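Local coordinates for extracellular matrix-binding protein ebh (PDB 4KJM) that probably acts as a surface adhesin that attaches the bacterium to extracellular matrix, through a long array of helical modules of which one pair is present here, at residues 101-106 against 121-126; 22-27 against 110-115. All blocks are in the same frame, centred on the assembly; numbering follows the deposited sequence.

In the fold
The chain is an elongated, all-helical pair of modules. Contact 1 (101-106 against 121-126) lies toward one end, about 23 Å from the chain centre, and joins helices 97-108 and 113-127 inside the GA module. Contact 2 (22-27 against 110-115) lies about 5 Å from that centre and ties the FIVAR domain to the GA module. The contact centres are about 18 Å apart, and both contacts use helix 113-127, its start in contact 2 and its later turns in contact 1. Along the chain the segments alternate: 22-27, 101-106, 110-115, 121-126. One helix thus takes part both in the apolar interior of its own module and in a polar junction with the preceding one.

Contact 1: residues 101-106 against 121-126; sequences DALKAQ and HNATEL. With ZN (zinc ion), chain H; ZN (zinc ion), chain I.
The interface where L103 meets A123 and L126 is purely aliphatic; the ring of this region, the imidazole of H121, lies on another side of helix 113-127 and is held at its edge by two zinc ions. H121 NE2 binds one zinc at 2.3 Å, and ND1 binds the second, also at 2.3 Å, so that both ring nitrogens serve as metal ligands. N122 OD1 also lies near the ring plane, at the edge. E125, one helical turn on, reaches the zinc on NE2 through OE1, a long bond of 2.7 Å, while its OE2 is a ligand of a further zinc. The carboxylate gets there because CG stands anti to the backbone N (chi1 -171°) and the chain then bends at chi2 (77°). Residues four apart on one helix face, a histidine and a glutamate, make a familiar metal-chelating pair. Water supplies more of the shell of the zinc on NE2, one molecule at 2.0 Å from the metal and another in a position modelled twice.

Between the helices, L103 does most of the touching. Its CD1 comes against the backbone of the opposite helix, 3.8 Å from A123 CA, and lies 3.9 Å from A123 CB, the whole side chain of that residue. L126 reaches the same methyl from the more exposed side, with CD2 at 4.2 Å from L103 CD1. Helix 74-90 completes the three-helix bundle of the GA module: its I89 packs on both L103 and A123, V119 of helix 113-127 adds to L103, and L95 in the connecting loop touches L103 and L126.

Contact 2: residues 22-27 against 110-115; sequences NFLDAD and AQRVSN
At the N-terminal end of helix 113-127, the carboxylate of D25, from just past helix 21-24, meets the first backbone amide of the helix and the side chain of R112. D25 OD2 accepts from V113 N at 2.9 Å along a nearly straight bond (169°). R112 grips the same carboxylate side-on: NH2 donates to D25 OD1 at 2.9 Å and NE to D25 OD2 at 3.1 Å, with a weaker bond from NE to OD1. Both acceptors lie close to the guanidinium plane, but the carboxylate is turned 46° against it and receives the nitrogens from above its own plane. R112 NE and V113 N approach OD2 from opposite faces, which should limit rotation of the group; Q21 NE2 donates to OD2 as well. The arginine reaches back because its chain bends at chi2 and chi3.

This is a junction between the FIVAR domain and the GA module, in which a negative group from one module sits where the helix of the other starts, a placing that the helix dipole would be expected to favour. A water extends it, donating to D25 OD1 at 2.6 Å and accepting from S114 N at 3.0 Å. R112 holds the N-cap position, and its N gives a weak bond to N115 OD1.

Aliphatic groups lie against the charged ones: L24 CB over one guanidinium face, 3.5 Å from R112 NH2, and V113 CG2 beside the D25 carboxylate, 3.6 Å from D25 CG. The valine also rests on N77, L78 and A81 of helix 74-90, whose N77 ND2 donates to D25 O.

Contact 1: residues 101-106 against 121-126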
# COMPACT_ATOMS: atom_id res chain seq x y z
N ASP A 101 -22.03 -17.38 -16.88
CA ASP A 101 -22.30 -16.54 -15.73
C ASP A 101 -21.55 -17.00 -14.47
O ASP A 101 -20.97 -16.20 -13.74
CB ASP A 101 -23.81 -16.50 -15.45
CG ASP A 101 -24.57 -15.67 -16.45
OD1 ASP A 101 -23.89 -14.92 -17.20
OD2 ASP A 101 -25.84 -15.74 -16.51
N ALA A 102 -21.52 -18.30 -14.24
CA ALA A 102 -20.88 -18.80 -13.03
C ALA A 102 -19.38 -18.60 -13.08
O ALA A 102 -18.75 -18.20 -12.09
CB ALA A 102 -21.19 -20.28 -12.83
N LEU A 103 -18.80 -18.89 -14.26
CA LEU A 103 -17.36 -18.71 -14.48
C LEU A 103 -16.96 -17.25 -14.43
O LEU A 103 -15.90 -16.92 -13.93
CB LEU A 103 -16.95 -19.39 -15.79
CG LEU A 103 -16.90 -20.91 -15.65
CD1 LEU A 103 -16.95 -21.55 -17.03
CD2 LEU A 103 -15.65 -21.37 -14.91
N LYS A 104 -17.84 -16.35 -14.88
CA LYS A 104 -17.56 -14.90 -14.85
C LYS A 104 -17.52 -14.40 -13.42
O LYS A 104 -16.68 -13.58 -13.05
CB LYS A 104 -18.64 -14.07 -15.63
CG LYS A 104 -18.46 -14.13 -17.13
CD LYS A 104 -19.37 -13.15 -17.89
CE LYS A 104 -19.28 -13.40 -19.38
NZ LYS A 104 -20.15 -12.49 -20.18
N ALA A 105 -18.48 -14.88 -12.61
CA ALA A 105 -18.50 -14.58 -11.22
C ALA A 105 -17.19 -15.03 -10.50
O ALA A 105 -16.63 -14.29 -9.71
CB ALA A 105 -19.70 -15.23 -10.57
N GLN A 106 -16.70 -16.22 -10.83
CA GLN A 106 -15.41 -16.68 -10.30
C GLN A 106 -14.24 -15.80 -10.73
O GLN A 106 -13.45 -15.44 -9.89
CB GLN A 106 -15.12 -18.11 -10.75
CG GLN A 106 -16.11 -19.10 -10.16
CD GLN A 106 -15.87 -20.50 -10.74
OE1 GLN A 106 -14.75 -20.85 -10.98
NE2 GLN A 106 -16.90 -21.27 -10.90
N HIS A 121 -8.57 -21.48 -17.35
CA HIS A 121 -8.27 -22.88 -17.71
C HIS A 121 -9.51 -23.78 -17.59
O HIS A 121 -9.82 -24.55 -18.50
CB HIS A 121 -7.15 -23.41 -16.83
CG HIS A 121 -6.90 -24.86 -17.02
ND1 HIS A 121 -6.02 -25.34 -17.96
CD2 HIS A 121 -7.44 -25.95 -16.43
CE1 HIS A 121 -6.02 -26.65 -17.94
NE2 HIS A 121 -6.89 -27.05 -17.03
N ASN A 122 -10.23 -23.64 -16.47
CA ASN A 122 -11.47 -24.41 -16.26
C ASN A 122 -12.57 -24.15 -17.30
O ASN A 122 -13.23 -25.09 -17.79
CB ASN A 122 -11.97 -24.22 -14.83
CG ASN A 122 -10.98 -24.76 -13.81
OD1 ASN A 122 -10.08 -25.56 -14.15
ND2 ASN A 122 -11.10 -24.32 -12.59
N ALA A 123 -12.74 -22.90 -17.68
CA ALA A 123 -13.67 -22.52 -18.79
C ALA A 123 -13.33 -23.17 -20.11
O ALA A 123 -14.23 -23.67 -20.81
CB ALA A 123 -13.67 -21.02 -18.99
N THR A 124 -12.04 -23.18 -20.43
CA THR A 124 -11.53 -23.71 -21.70
C THR A 124 -11.67 -25.22 -21.72
O THR A 124 -12.07 -25.82 -22.75
CB THR A 124 -10.05 -23.33 -21.89
OG1 THR A 124 -9.96 -21.91 -21.97
CG2 THR A 124 -9.47 -23.92 -23.19
N GLU A 125 -11.32 -25.83 -20.59
CA GLU A 125 -11.55 -27.27 -20.39
C GLU A 125 -13.03 -27.65 -20.51
O GLU A 125 -13.41 -28.58 -21.24
CB GLU A 125 -10.96 -27.71 -19.04
CG GLU A 125 -10.94 -29.20 -18.82
CD GLU A 125 -9.82 -29.91 -19.58
OE1 GLU A 125 -8.64 -29.54 -19.43
OE2 GLU A 125 -10.12 -30.83 -20.31
N LEU A 126 -13.90 -26.92 -19.85
CA LEU A 126 -15.32 -27.22 -19.93
C LEU A 126 -15.87 -27.00 -21.34
O LEU A 126 -16.73 -27.73 -21.82
CB LEU A 126 -16.10 -26.36 -18.92
CG LEU A 126 -17.59 -26.57 -18.75
CD1 LEU A 126 -17.91 -28.00 -18.29
CD2 LEU A 126 -18.14 -25.54 -17.75
ZN ZN H . -7.38 -29.34 -17.08
ZN ZN I . -5.41 -24.01 -19.72
O HOH W 1 -5.61 -30.16 -17.98
O HOH W 2 -8.57 -29.84 -15.54
O HOH W 3 -5.65 -30.34 -16.93
O HOH W 4 -4.22 -23.56 -18.44
O HOH W 5 -3.69 -24.66 -18.92

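Contact 2: residues 22-27 against 110-115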
# COMPACT_ATOMS: atom_id res chain seq x y z
N ASN A 22 -0.52 -6.76 -4.13
CA ASN A 22 0.16 -5.96 -5.13
C ASN A 22 1.62 -6.32 -5.26
O ASN A 22 2.20 -6.25 -6.34
CB ASN A 22 -0.03 -4.46 -4.81
CG ASN A 22 0.57 -3.57 -5.89
OD1 ASN A 22 0.18 -3.65 -7.07
ND2 ASN A 22 1.43 -2.62 -5.47
N PHE A 23 2.23 -6.74 -4.17
CA PHE A 23 3.61 -7.31 -4.22
C PHE A 23 3.63 -8.75 -4.70
O PHE A 23 4.38 -9.12 -5.61
CB PHE A 23 4.26 -7.23 -2.86
CG PHE A 23 5.59 -7.91 -2.82
CD1 PHE A 23 6.73 -7.26 -3.25
CD2 PHE A 23 5.68 -9.21 -2.37
CE1 PHE A 23 7.94 -7.93 -3.21
CE2 PHE A 23 6.87 -9.90 -2.39
CZ PHE A 23 8.01 -9.24 -2.80
N LEU A 24 2.80 -9.57 -4.06
CA LEU A 24 2.85 -11.02 -4.24
C LEU A 24 2.63 -11.40 -5.71
O LEU A 24 3.27 -12.28 -6.19
CB LEU A 24 1.86 -11.73 -3.30
CG LEU A 24 2.09 -11.70 -1.76
CD1 LEU A 24 0.85 -12.20 -1.00
CD2 LEU A 24 3.27 -12.53 -1.47
N ASP A 25 1.74 -10.67 -6.41
CA ASP A 25 1.41 -10.91 -7.78
C ASP A 25 2.16 -9.98 -8.77
O ASP A 25 1.87 -10.00 -9.97
CB ASP A 25 -0.13 -10.84 -8.02
CG ASP A 25 -0.87 -12.10 -7.57
OD1 ASP A 25 -0.22 -13.17 -7.40
OD2 ASP A 25 -2.09 -12.01 -7.32
N ALA A 26 3.08 -9.14 -8.27
CA ALA A 26 3.91 -8.35 -9.15
C ALA A 26 4.82 -9.28 -9.95
O ALA A 26 5.10 -10.38 -9.51
CB ALA A 26 4.73 -7.35 -8.36
N ASP A 27 5.29 -8.83 -11.09
CA ASP A 27 6.23 -9.54 -11.87
C ASP A 27 7.42 -9.85 -11.00
O ASP A 27 7.84 -9.01 -10.21
CB ASP A 27 6.75 -8.69 -13.03
CG ASP A 27 5.64 -8.24 -13.98
OD1 ASP A 27 4.58 -8.87 -14.06
OD2 ASP A 27 5.89 -7.24 -14.66
N ALA A 110 -11.89 -13.18 -8.30
CA ALA A 110 -10.56 -13.77 -8.06
C ALA A 110 -9.77 -12.78 -7.21
O ALA A 110 -9.72 -11.56 -7.51
CB ALA A 110 -9.82 -14.01 -9.35
N GLN A 111 -9.21 -13.27 -6.12
CA GLN A 111 -8.41 -12.43 -5.24
C GLN A 111 -6.91 -12.42 -5.57
O GLN A 111 -6.11 -11.62 -5.00
CB GLN A 111 -8.63 -12.90 -3.77
CG GLN A 111 -10.09 -13.06 -3.39
CD GLN A 111 -10.67 -14.47 -3.61
OE1 GLN A 111 -10.20 -15.25 -4.47
NE2 GLN A 111 -11.74 -14.81 -2.82
N ARG A 112 -6.50 -13.43 -6.34
CA ARG A 112 -5.10 -13.63 -6.76
C ARG A 112 -5.06 -13.93 -8.22
O ARG A 112 -6.03 -14.48 -8.78
CB ARG A 112 -4.38 -14.76 -6.00
CG ARG A 112 -4.13 -14.57 -4.50
CD ARG A 112 -3.28 -13.36 -4.13
NE ARG A 112 -1.95 -13.55 -4.69
CZ ARG A 112 -0.97 -14.25 -4.16
NH1 ARG A 112 -1.14 -14.86 -2.98
NH2 ARG A 112 0.16 -14.42 -4.85
N VAL A 113 -3.95 -13.58 -8.87
CA VAL A 113 -3.78 -13.86 -10.30
C VAL A 113 -4.02 -15.38 -10.63
O VAL A 113 -4.72 -15.73 -11.60
CB VAL A 113 -2.41 -13.41 -10.83
CG1 VAL A 113 -2.07 -14.05 -12.19
CG2 VAL A 113 -2.30 -11.91 -10.89
N SER A 114 -3.52 -16.26 -9.79
CA SER A 114 -3.67 -17.72 -10.00
C SER A 114 -5.12 -18.16 -10.03
O SER A 114 -5.47 -19.04 -10.80
CB SER A 114 -2.93 -18.53 -8.94
OG SER A 114 -3.50 -18.29 -7.68
N ASN A 115 -5.97 -17.53 -9.21
CA ASN A 115 -7.39 -17.86 -9.21
C ASN A 115 -8.03 -17.49 -10.55
O ASN A 115 -8.83 -18.28 -11.11
CB ASN A 115 -8.18 -17.14 -8.11
CG ASN A 115 -7.56 -17.28 -6.74
OD1 ASN A 115 -7.39 -16.28 -6.05
ND2 ASN A 115 -7.25 -18.52 -6.33
O HOH W 6 -1.30 -15.52 -7.96